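Local coordinates for Mgp-operon protein 3 (Mycoplasma pneumoniae, PDB 6RJ1) that is the adhesin P40/P90, an immunodominant surface protein that probably acts together with adhesin P1 in attaching the bacterium to host cells, at residues 161-166 / 522-527; 607-612 / 617-622; 820-825 / 830-835; 873-876 / 880-883. All coordinates share one frame; numbering follows the deposited sequence.

Contact 1 of 4, residues 161-166 / 522-527; sequences LQDLLV and DSKNSN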
loop_
_atom_site.group_PDB
_atom_site.type_symbol
_atom_site.label_atom_id
_atom_site.label_comp_id
_atom_site.label_asym_id
_atom_site.label_seq_id
_atom_site.Cartn_x
_atom_site.Cartn_y
_atom_site.Cartn_z
ATOM N N LEU A 161 -6.246 9.226 17.054
ATOM C CA LEU A 161 -7.168 9.576 15.982
ATOM C C LEU A 161 -7.595 11.036 16.002
ATOM O O LEU A 161 -7.835 11.617 14.941
ATOM C CB LEU A 161 -8.373 8.633 15.971
ATOM C CG LEU A 161 -8.060 7.149 15.713
ATOM C CD1 LEU A 161 -9.259 6.283 16.004
ATOM C CD2 LEU A 161 -7.525 6.909 14.295
ATOM N N GLN A 162 -7.621 11.645 17.191
ATOM C CA GLN A 162 -7.968 13.053 17.367
ATOM C C GLN A 162 -6.949 13.963 16.695
ATOM O O GLN A 162 -7.325 14.999 16.142
ATOM C CB GLN A 162 -8.063 13.413 18.849
ATOM C CG GLN A 162 -9.313 12.915 19.525
ATOM C CD GLN A 162 -9.551 13.663 20.806
ATOM O OE1 GLN A 162 -10.359 14.597 20.863
ATOM N NE2 GLN A 162 -8.854 13.263 21.859
ATOM N N ASP A 163 -5.666 13.567 16.729
ATOM C CA ASP A 163 -4.564 14.338 16.161
ATOM C C ASP A 163 -4.003 13.761 14.876
ATOM O O ASP A 163 -3.135 14.386 14.266
ATOM C CB ASP A 163 -3.446 14.502 17.200
ATOM C CG ASP A 163 -3.675 15.603 18.217
ATOM O OD1 ASP A 163 -4.426 16.567 17.899
ATOM O OD2 ASP A 163 -3.080 15.520 19.328
ATOM N N LEU A 164 -4.488 12.581 14.451
ATOM C CA LEU A 164 -4.018 11.916 13.236
ATOM C C LEU A 164 -4.186 12.753 11.979
ATOM O O LEU A 164 -5.261 13.300 11.715
ATOM C CB LEU A 164 -4.660 10.532 13.057
ATOM C CG LEU A 164 -4.130 9.679 11.901
ATOM C CD1 LEU A 164 -2.786 9.064 12.233
ATOM C CD2 LEU A 164 -5.122 8.615 11.523
ATOM N N LEU A 165 -3.095 12.825 11.211
ATOM C CA LEU A 165 -2.980 13.517 9.934
ATOM C C LEU A 165 -2.769 12.476 8.844
ATOM O O LEU A 165 -1.923 11.601 9.004
ATOM C CB LEU A 165 -1.767 14.453 9.995
ATOM C CG LEU A 165 -2.006 15.959 10.059
ATOM C CD1 LEU A 165 -3.096 16.326 11.032
ATOM C CD2 LEU A 165 -0.736 16.663 10.440
ATOM N N VAL A 166 -3.564 12.538 7.761
ATOM C CA VAL A 166 -3.429 11.621 6.627
ATOM C C VAL A 166 -3.147 12.447 5.367
ATOM O O VAL A 166 -3.841 13.426 5.093
ATOM C CB VAL A 166 -4.640 10.659 6.435
ATOM C CG1 VAL A 166 -4.355 9.617 5.347
ATOM C CG2 VAL A 166 -5.027 9.966 7.741
ATOM N N ASP A 522 1.957 13.369 28.880
ATOM C CA ASP A 522 1.180 14.472 28.334
ATOM C C ASP A 522 0.187 13.901 27.333
ATOM O O ASP A 522 0.579 13.170 26.418
ATOM C CB ASP A 522 2.113 15.501 27.668
ATOM C CG ASP A 522 1.528 16.896 27.548
ATOM O OD1 ASP A 522 0.417 17.035 26.970
ATOM O OD2 ASP A 522 2.183 17.854 28.017
ATOM N N SER A 523 -1.104 14.228 27.520
ATOM C CA SER A 523 -2.201 13.759 26.662
ATOM C C SER A 523 -2.074 14.164 25.188
ATOM O O SER A 523 -2.598 13.449 24.326
ATOM C CB SER A 523 -3.546 14.203 27.222
ATOM O OG SER A 523 -3.799 13.520 28.438
ATOM N N LYS A 524 -1.372 15.290 24.899
ATOM C CA LYS A 524 -1.167 15.769 23.536
ATOM C C LYS A 524 -0.039 15.026 22.781
ATOM O O LYS A 524 0.058 15.160 21.555
ATOM C CB LYS A 524 -0.989 17.288 23.490
ATOM C CG LYS A 524 -2.318 18.001 23.355
ATOM C CD LYS A 524 -2.193 19.255 22.489
ATOM C CE LYS A 524 -3.483 19.597 21.774
ATOM N NZ LYS A 524 -4.001 18.516 20.877
ATOM N N ASN A 525 0.748 14.189 23.498
ATOM C CA ASN A 525 1.763 13.307 22.925
ATOM C C ASN A 525 0.981 12.028 22.603
ATOM O O ASN A 525 1.119 10.994 23.255
ATOM C CB ASN A 525 2.905 13.064 23.925
ATOM C CG ASN A 525 4.037 12.223 23.384
ATOM O OD1 ASN A 525 4.609 12.503 22.332
ATOM N ND2 ASN A 525 4.393 11.173 24.104
ATOM N N SER A 526 0.108 12.149 21.599
ATOM C CA SER A 526 -0.868 11.166 21.148
ATOM C C SER A 526 -0.382 10.147 20.107
ATOM O O SER A 526 -1.160 9.255 19.784
ATOM C CB SER A 526 -2.107 11.889 20.630
ATOM O OG SER A 526 -1.765 12.933 19.730
ATOM N N ASN A 527 0.882 10.227 19.615
ATOM C CA ASN A 527 1.440 9.280 18.624
ATOM C C ASN A 527 1.243 7.802 18.997
ATOM O O ASN A 527 1.198 7.476 20.190
ATOM C CB ASN A 527 2.921 9.550 18.386
ATOM C CG ASN A 527 3.802 9.213 19.570
ATOM O OD1 ASN A 527 4.105 8.045 19.845
ATOM N ND2 ASN A 527 4.251 10.225 20.284
#
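The carboxylate of D163 is the meeting point of the two segments, taking a hydroxyl from S526 and an ammonium group from K524. The hydrogen bond runs from S526 OG to D163 OD2 over 2.9 Å and uses the anti lone pair of OD2, the one facing away from OD1. S526 holds its OG between its own backbone N and carbonyl carbon (chi1 48°), which directs the hydroxyl at the acid. The salt bridge is longer: K524 NZ lies 3.5 Å from D163 OD2 and 3.6 Å from D163 OD1, almost evenly shared by the two oxygens. The lysine chain bends at chi2 and chi4 and crosses the aspartate side chain at about a right angle. A second lysine, K231, pairs with D163 OD1, so the buried carboxylate faces two positive charges and a hydroxyl, which would probably keep it ionised.

D163 lies on the stretch that leads from helix 157-163 into strand 165-167, which pairs parallel with strand 650-654 in a mixed sheet. The loop 522-527 is fastened to that same strand, through N525 and N527 to I650, so the contact joins helix and loop beside one strand.

Local bonds shape the loop. D522 to N525 forms a type I turn, closed by N525 N to D522 O at 3.1 Å. D522 OD1 accepts from K524 N at 3.2 Å, an Asx turn with a nearly straight bond (164°), and N525 is the centre of an inverse gamma turn.

Contact 2 of 4, residues 607-612 / 617-622; sequences GLFTLL and YVTPVS
L608 and Y617 bring the two backbones closest, with their CA atoms 4.7 Å apart. Beside them the polar link is thin: G607 N reaches Y617 O in a weak, strongly bent hydrogen bond (3.3 Å, 120°), while G607 O receives a CA-H...O contact from Y617 CA. Further along, the F609 backbone is hydrogen-bonded to A616, and the N606 side chain takes the amide of T619.

Two CH-pi contacts carry the side chains. L608 swings its branch away from its own backbone N and lays CD1 over a face of the Y617 ring, 4.0 Å from the centroid; L608 CD1 lies 3.6 Å from Y617 CZ. The tyrosine also meets the ring of F670, the two planes inclined at about 45°. F609 points toward 617-622 and has P620 CD almost centred over one face, 3.8 Å from the ring centroid and only 11° off the normal; the two side chains cross at about a right angle. Two further approaches to this ring are oblique: V618 O lies 3.3 Å from F609 CD2, and T619 CA lies 3.6 Å from F609 CE2. T619 closes its own link within 617-622, OG1 donating to V621 O at 2.7 Å.

Proline and leucine CH groups over aromatic faces thus join the open end of a short beta hairpin, strands 609-611 and 614-616, to the loop that leaves it, within the MgpC adhesin family region.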
loop_
_atom_site.group_PDB
_atom_site.type_symbol
_atom_site.label_atom_id
_atom_site.label_comp_id
_atom_site.label_asym_id
_atom_site.label_seq_id
_atom_site.Cartn_x
_atom_site.Cartn_y
_atom_site.Cartn_z
ATOM N N GLY A 607 23.241 10.915 6.057
ATOM C CA GLY A 607 23.355 12.193 5.376
ATOM C C GLY A 607 24.591 12.164 4.508
ATOM O O GLY A 607 25.215 11.109 4.378
ATOM N N LEU A 608 24.970 13.314 3.929
ATOM C CA LEU A 608 26.153 13.381 3.079
ATOM C C LEU A 608 27.447 13.308 3.889
ATOM O O LEU A 608 27.702 14.166 4.730
ATOM C CB LEU A 608 26.127 14.615 2.155
ATOM C CG LEU A 608 27.223 14.670 1.072
ATOM C CD1 LEU A 608 26.779 13.993 -0.206
ATOM C CD2 LEU A 608 27.623 16.093 0.782
ATOM N N PHE A 609 28.244 12.254 3.634
ATOM C CA PHE A 609 29.555 12.024 4.243
ATOM C C PHE A 609 30.602 12.120 3.131
ATOM O O PHE A 609 30.578 11.320 2.192
ATOM C CB PHE A 609 29.612 10.661 4.959
ATOM C CG PHE A 609 28.819 10.594 6.244
ATOM C CD1 PHE A 609 29.394 10.965 7.456
ATOM C CD2 PHE A 609 27.510 10.128 6.250
ATOM C CE1 PHE A 609 28.667 10.890 8.644
ATOM C CE2 PHE A 609 26.777 10.063 7.438
ATOM C CZ PHE A 609 27.362 10.437 8.630
ATOM N N THR A 610 31.438 13.169 3.177
ATOM C CA THR A 610 32.454 13.389 2.148
ATOM C C THR A 610 33.785 12.780 2.553
ATOM O O THR A 610 34.598 13.412 3.241
ATOM C CB THR A 610 32.558 14.861 1.721
ATOM O OG1 THR A 610 32.659 15.696 2.876
ATOM C CG2 THR A 610 31.397 15.295 0.840
ATOM N N LEU A 611 33.989 11.524 2.123
ATOM C CA LEU A 611 35.216 10.766 2.346
ATOM C C LEU A 611 36.194 11.280 1.280
ATOM O O LEU A 611 36.003 10.980 0.111
ATOM C CB LEU A 611 34.958 9.243 2.165
ATOM C CG LEU A 611 34.031 8.543 3.171
ATOM C CD1 LEU A 611 32.616 8.423 2.625
ATOM C CD2 LEU A 611 34.548 7.153 3.499
ATOM N N LEU A 612 37.207 12.081 1.681
ATOM C CA LEU A 612 38.251 12.725 0.852
ATOM C C LEU A 612 37.678 13.468 -0.420
ATOM O O LEU A 612 37.607 14.698 -0.400
ATOM C CB LEU A 612 39.482 11.809 0.503
ATOM C CG LEU A 612 39.416 10.359 -0.124
ATOM C CD1 LEU A 612 38.723 9.295 0.747
ATOM C CD2 LEU A 612 39.136 10.329 -1.618
ATOM N N TYR A 617 25.733 8.632 0.986
ATOM C CA TYR A 617 24.600 9.168 1.736
ATOM C C TYR A 617 24.284 8.340 2.999
ATOM O O TYR A 617 23.309 8.618 3.686
ATOM C CB TYR A 617 23.381 9.364 0.821
ATOM C CG TYR A 617 23.499 10.594 -0.054
ATOM C CD1 TYR A 617 23.188 11.859 0.439
ATOM C CD2 TYR A 617 23.924 10.497 -1.375
ATOM C CE1 TYR A 617 23.289 12.994 -0.362
ATOM C CE2 TYR A 617 24.034 11.627 -2.187
ATOM C CZ TYR A 617 23.713 12.875 -1.676
ATOM O OH TYR A 617 23.823 13.998 -2.464
ATOM N N VAL A 618 25.155 7.370 3.326
ATOM C CA VAL A 618 25.040 6.479 4.487
ATOM C C VAL A 618 26.221 6.675 5.435
ATOM O O VAL A 618 27.306 7.077 5.003
ATOM C CB VAL A 618 24.903 4.979 4.121
ATOM C CG1 VAL A 618 23.927 4.284 5.052
ATOM C CG2 VAL A 618 24.504 4.765 2.669
ATOM N N THR A 619 26.019 6.342 6.719
ATOM C CA THR A 619 27.031 6.459 7.764
ATOM C C THR A 619 28.196 5.484 7.570
ATOM O O THR A 619 27.967 4.308 7.278
ATOM C CB THR A 619 26.398 6.355 9.163
ATOM O OG1 THR A 619 27.418 6.516 10.145
ATOM C CG2 THR A 619 25.649 5.037 9.398
ATOM N N PRO A 620 29.451 5.945 7.744
ATOM C CA PRO A 620 30.592 5.022 7.610
ATOM C C PRO A 620 30.830 4.189 8.874
ATOM O O PRO A 620 31.585 3.225 8.822
ATOM C CB PRO A 620 31.769 5.942 7.272
ATOM C CG PRO A 620 31.239 7.371 7.410
ATOM C CD PRO A 620 29.912 7.305 8.084
ATOM N N VAL A 621 30.195 4.560 10.007
ATOM C CA VAL A 621 30.269 3.836 11.286
ATOM C C VAL A 621 28.861 3.587 11.858
ATOM O O VAL A 621 28.010 4.480 11.846
ATOM C CB VAL A 621 31.240 4.428 12.341
ATOM C CG1 VAL A 621 32.697 4.204 11.945
ATOM C CG2 VAL A 621 30.966 5.896 12.600
ATOM N N SER A 622 28.619 2.354 12.323
ATOM C CA SER A 622 27.350 1.898 12.895
ATOM C C SER A 622 27.573 0.694 13.821
ATOM O O SER A 622 28.653 0.104 13.828
ATOM C CB SER A 622 26.362 1.533 11.785
ATOM O OG SER A 622 26.850 0.471 10.976
#

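Contact 3 of 4, residues 820-825 / 830-835; sequences KLLDST and EPISFS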
loop_
_atom_site.group_PDB
_atom_site.type_symbol
_atom_site.label_atom_id
_atom_site.label_comp_id
_atom_site.label_asym_id
_atom_site.label_seq_id
_atom_site.Cartn_x
_atom_site.Cartn_y
_atom_site.Cartn_z
ATOM N N LYS A 820 3.830 -22.414 6.454
ATOM C CA LYS A 820 4.615 -21.287 6.951
ATOM C C LYS A 820 5.479 -20.738 5.803
ATOM O O LYS A 820 5.510 -21.333 4.726
ATOM C CB LYS A 820 5.509 -21.750 8.120
ATOM C CG LYS A 820 4.751 -22.069 9.402
ATOM C CD LYS A 820 5.661 -22.709 10.438
ATOM C CE LYS A 820 4.967 -22.937 11.760
ATOM N NZ LYS A 820 4.966 -21.710 12.600
ATOM N N LEU A 821 6.172 -19.610 6.028
ATOM C CA LEU A 821 7.073 -18.985 5.055
ATOM C C LEU A 821 8.283 -19.897 4.810
ATOM O O LEU A 821 8.776 -20.506 5.761
ATOM C CB LEU A 821 7.542 -17.631 5.614
ATOM C CG LEU A 821 6.885 -16.342 5.100
ATOM C CD1 LEU A 821 5.376 -16.407 5.131
ATOM C CD2 LEU A 821 7.298 -15.190 5.948
ATOM N N LEU A 822 8.741 -20.017 3.544
ATOM C CA LEU A 822 9.887 -20.864 3.193
ATOM C C LEU A 822 11.200 -20.298 3.754
ATOM O O LEU A 822 11.607 -19.187 3.404
ATOM C CB LEU A 822 9.961 -21.102 1.677
ATOM C CG LEU A 822 10.862 -22.248 1.198
ATOM C CD1 LEU A 822 10.265 -23.613 1.528
ATOM C CD2 LEU A 822 11.115 -22.149 -0.296
ATOM N N ASP A 823 11.823 -21.061 4.670
ATOM C CA ASP A 823 13.038 -20.685 5.394
ATOM C C ASP A 823 14.182 -21.709 5.233
ATOM O O ASP A 823 13.955 -22.845 4.808
ATOM C CB ASP A 823 12.675 -20.489 6.887
ATOM C CG ASP A 823 13.717 -19.783 7.740
ATOM O OD1 ASP A 823 13.913 -18.556 7.549
ATOM O OD2 ASP A 823 14.322 -20.450 8.614
ATOM N N SER A 824 15.415 -21.284 5.558
ATOM C CA SER A 824 16.628 -22.107 5.535
ATOM C C SER A 824 17.400 -21.944 6.860
ATOM O O SER A 824 17.085 -21.042 7.649
ATOM C CB SER A 824 17.512 -21.737 4.344
ATOM O OG SER A 824 18.634 -22.602 4.247
ATOM N N THR A 825 18.400 -22.823 7.101
ATOM C CA THR A 825 19.248 -22.810 8.303
ATOM C C THR A 825 20.126 -21.540 8.366
ATOM O O THR A 825 20.135 -20.862 9.399
ATOM C CB THR A 825 20.085 -24.110 8.404
ATOM O OG1 THR A 825 19.235 -25.248 8.242
ATOM C CG2 THR A 825 20.854 -24.221 9.728
ATOM N N GLU A 830 20.178 -14.881 1.759
ATOM C CA GLU A 830 18.993 -14.053 1.542
ATOM C C GLU A 830 17.728 -14.905 1.777
ATOM O O GLU A 830 17.795 -16.120 1.582
ATOM C CB GLU A 830 18.996 -13.430 0.139
ATOM C CG GLU A 830 19.541 -12.012 0.132
ATOM C CD GLU A 830 19.056 -11.138 -1.010
ATOM O OE1 GLU A 830 19.790 -11.028 -2.021
ATOM O OE2 GLU A 830 17.947 -10.564 -0.897
ATOM N N PRO A 831 16.602 -14.334 2.280
ATOM C CA PRO A 831 15.418 -15.166 2.542
ATOM C C PRO A 831 14.917 -15.823 1.271
ATOM O O PRO A 831 14.815 -15.168 0.228
ATOM C CB PRO A 831 14.398 -14.180 3.126
ATOM C CG PRO A 831 14.846 -12.845 2.664
ATOM C CD PRO A 831 16.337 -12.918 2.604
ATOM N N ILE A 832 14.677 -17.138 1.351
ATOM C CA ILE A 832 14.208 -17.914 0.208
ATOM C C ILE A 832 12.668 -17.778 0.026
ATOM O O ILE A 832 12.136 -18.261 -0.975
ATOM C CB ILE A 832 14.721 -19.382 0.223
ATOM C CG1 ILE A 832 14.365 -20.134 1.530
ATOM C CG2 ILE A 832 16.237 -19.425 -0.074
ATOM C CD1 ILE A 832 14.571 -21.697 1.473
ATOM N N SER A 833 11.982 -17.058 0.959
ATOM C CA SER A 833 10.538 -16.787 0.957
ATOM C C SER A 833 10.176 -15.604 0.047
ATOM O O SER A 833 9.014 -15.444 -0.327
ATOM C CB SER A 833 10.049 -16.508 2.376
ATOM O OG SER A 833 10.628 -15.326 2.903
ATOM N N PHE A 834 11.167 -14.760 -0.276
ATOM C CA PHE A 834 10.987 -13.586 -1.130
ATOM C C PHE A 834 11.947 -13.618 -2.317
ATOM O O PHE A 834 13.130 -13.929 -2.154
ATOM C CB PHE A 834 11.197 -12.299 -0.315
ATOM C CG PHE A 834 11.030 -11.003 -1.074
ATOM C CD1 PHE A 834 12.107 -10.412 -1.722
ATOM C CD2 PHE A 834 9.804 -10.351 -1.106
ATOM C CE1 PHE A 834 11.953 -9.210 -2.418
ATOM C CE2 PHE A 834 9.660 -9.139 -1.783
ATOM C CZ PHE A 834 10.735 -8.575 -2.429
ATOM N N SER A 835 11.428 -13.247 -3.498
ATOM C CA SER A 835 12.179 -13.147 -4.749
ATOM C C SER A 835 11.622 -12.007 -5.612
ATOM O O SER A 835 10.405 -11.887 -5.769
ATOM C CB SER A 835 12.142 -14.466 -5.513
ATOM O OG SER A 835 11.808 -14.278 -6.880
#
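L822 and S833 touch across the contact, and the backbones of both are hydrogen-bonded to N813 of strand 808-815, whose side-chain amide also donates to I832 O. Between the two segments themselves, S833 N comes within 3.3 Å of L822 O, but its N-H is poorly aimed for a hydrogen bond. I832 CG1 and S833 CB also border that carbonyl oxygen.

Apolar contact is centred on I832. Its CG1 stands between the backbone N and the carbonyl carbon (chi1 56°), and chi2 is extended, carrying CD1 across to the other segment. There I832 CD1 lies 3.8 Å from L822 CG and 4.1 Å from S824 CB. The backbone oxygen D823 O is 3.6 Å from I832 CD1. L822 CD2 follows at 3.9 Å from I832 CD1. Around this pair, F900 touches L822 and L909 touches I832, both from loops. At the other end L821 CG makes a looser contact with S833 CB, 4.2 Å away.

The hydroxyls of S824 and S833 bond outside the two segments, S833 OG with Y696 OH and S824 OG with T908 OG1. The chemistry therefore implies that 820-825 and 830-835 touch through apolar side chains and through carbon against backbone carbonyls, without a direct hydrogen bond; the polar link between them is N813 of strand 808-815, which pairs with both 820-821 and 834-838.

Contact 4 of 4, residues 873-876 / 880-883; sequences PTYD and QQVK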
loop_
_atom_site.group_PDB
_atom_site.type_symbol
_atom_site.label_atom_id
_atom_site.label_comp_id
_atom_site.label_asym_id
_atom_site.label_seq_id
_atom_site.Cartn_x
_atom_site.Cartn_y
_atom_site.Cartn_z
ATOM N N PRO A 873 -7.727 7.202 -15.861
ATOM C CA PRO A 873 -8.644 8.345 -15.632
ATOM C C PRO A 873 -9.027 9.029 -16.942
ATOM O O PRO A 873 -8.301 8.890 -17.920
ATOM C CB PRO A 873 -7.828 9.294 -14.744
ATOM C CG PRO A 873 -6.687 8.467 -14.217
ATOM C CD PRO A 873 -6.394 7.471 -15.281
ATOM N N THR A 874 -10.170 9.733 -16.977
ATOM C CA THR A 874 -10.642 10.403 -18.206
ATOM C C THR A 874 -9.803 11.631 -18.580
ATOM O O THR A 874 -9.591 11.882 -19.766
ATOM C CB THR A 874 -12.139 10.734 -18.139
ATOM O OG1 THR A 874 -12.402 11.579 -17.016
ATOM C CG2 THR A 874 -13.017 9.488 -18.102
ATOM N N TYR A 875 -9.331 12.385 -17.570
ATOM C CA TYR A 875 -8.511 13.584 -17.749
ATOM C C TYR A 875 -7.291 13.560 -16.837
ATOM O O TYR A 875 -7.359 13.011 -15.731
ATOM C CB TYR A 875 -9.337 14.859 -17.516
ATOM C CG TYR A 875 -10.415 15.081 -18.551
ATOM C CD1 TYR A 875 -11.671 14.499 -18.415
ATOM C CD2 TYR A 875 -10.185 15.881 -19.664
ATOM C CE1 TYR A 875 -12.661 14.677 -19.381
ATOM C CE2 TYR A 875 -11.174 16.085 -20.628
ATOM C CZ TYR A 875 -12.411 15.479 -20.485
ATOM O OH TYR A 875 -13.388 15.672 -21.438
ATOM N N ASP A 876 -6.170 14.150 -17.307
ATOM C CA ASP A 876 -4.918 14.223 -16.542
ATOM C C ASP A 876 -4.935 15.388 -15.520
ATOM O O ASP A 876 -5.954 16.080 -15.390
ATOM C CB ASP A 876 -3.703 14.297 -17.493
ATOM C CG ASP A 876 -3.623 15.506 -18.417
ATOM O OD1 ASP A 876 -4.242 16.545 -18.099
ATOM O OD2 ASP A 876 -2.917 15.421 -19.443
ATOM N N GLN A 880 -6.486 17.661 -19.359
ATOM C CA GLN A 880 -6.430 17.317 -20.778
ATOM C C GLN A 880 -6.898 15.870 -20.900
ATOM O O GLN A 880 -6.610 15.065 -20.012
ATOM C CB GLN A 880 -4.987 17.429 -21.323
ATOM C CG GLN A 880 -4.224 18.729 -20.998
ATOM C CD GLN A 880 -4.800 19.970 -21.640
ATOM O OE1 GLN A 880 -5.191 19.982 -22.817
ATOM N NE2 GLN A 880 -4.849 21.051 -20.870
ATOM N N GLN A 881 -7.620 15.537 -21.988
ATOM C CA GLN A 881 -8.117 14.181 -22.256
ATOM C C GLN A 881 -6.956 13.187 -22.260
ATOM O O GLN A 881 -5.893 13.478 -22.815
ATOM C CB GLN A 881 -8.881 14.135 -23.588
ATOM C CG GLN A 881 -10.358 13.789 -23.424
ATOM C CD GLN A 881 -11.172 13.957 -24.690
ATOM O OE1 GLN A 881 -10.919 14.832 -25.523
ATOM N NE2 GLN A 881 -12.190 13.128 -24.856
ATOM N N VAL A 882 -7.132 12.048 -21.592
ATOM C CA VAL A 882 -6.078 11.042 -21.499
ATOM C C VAL A 882 -5.964 10.233 -22.801
ATOM O O VAL A 882 -6.966 9.737 -23.333
ATOM C CB VAL A 882 -6.223 10.169 -20.226
ATOM C CG1 VAL A 882 -5.311 8.943 -20.254
ATOM C CG2 VAL A 882 -5.941 11.004 -18.991
ATOM N N LYS A 883 -4.720 10.145 -23.310
ATOM C CA LYS A 883 -4.344 9.404 -24.507
ATOM C C LYS A 883 -4.360 7.890 -24.215
ATOM O O LYS A 883 -3.954 7.454 -23.133
ATOM C CB LYS A 883 -2.947 9.856 -24.985
ATOM C CG LYS A 883 -2.592 9.457 -26.419
ATOM C CD LYS A 883 -1.144 9.817 -26.763
ATOM C CE LYS A 883 -0.707 9.237 -28.090
ATOM N NZ LYS A 883 0.734 9.495 -28.364
#
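The side chains of Y875 and Q881 run side by side and point the same way, ring and amide planes 18° apart; it is Q881 CG that touches the ring, 3.7 Å from Y875 CE2. The Q881 backbone N and Q880 C approach the ring obliquely. The second flat group is the D876 carboxylate: Q880 N donates to D876 OD1 at 2.8 Å from well above the carboxylate plane, 48° out of it. D876 CG sits between its backbone N and carbonyl carbon (chi1 62°), which turns OD1 back to that amide; K878 N adds a weak bond to the same oxygen.

Backbone bonds flank the pair Y875/Q881, making it the non-hydrogen-bonded pair of a single antiparallel bridge: V882 N to T874 O at 3.1 Å and D876 N to Q880 O at 2.9 Å. V882 turns toward the other segment, its CG2 3.3 Å from P873 O.

This small hairpin-like turn belongs to the connection between strands 862-868 and 888-896. P873 touches A362 and Y875 touches Q361 of helix 360-365, while Y173 of a loop packs against P873, D876 and V882.

The four contacts follow one another along the chain, each closing before the next opens, and none touches another. Contact 1 differs in reach, joining segments 356 residues apart, whereas contacts 2, 3 and 4 each link segments four or five residues apart. Strand 650-654, beside contact 1, is the next strand in sequence after the loop of contact 2, yet the centres of these two contacts lie 34 Å apart. Contacts 2 and 3 come nearest to each other, about 17 Å between nearest atoms. Contacts 3 and 4 sit on opposite sides of the chain's centre, 43 Å between centres, and contacts 2 and 4 are 44 Å apart between centres.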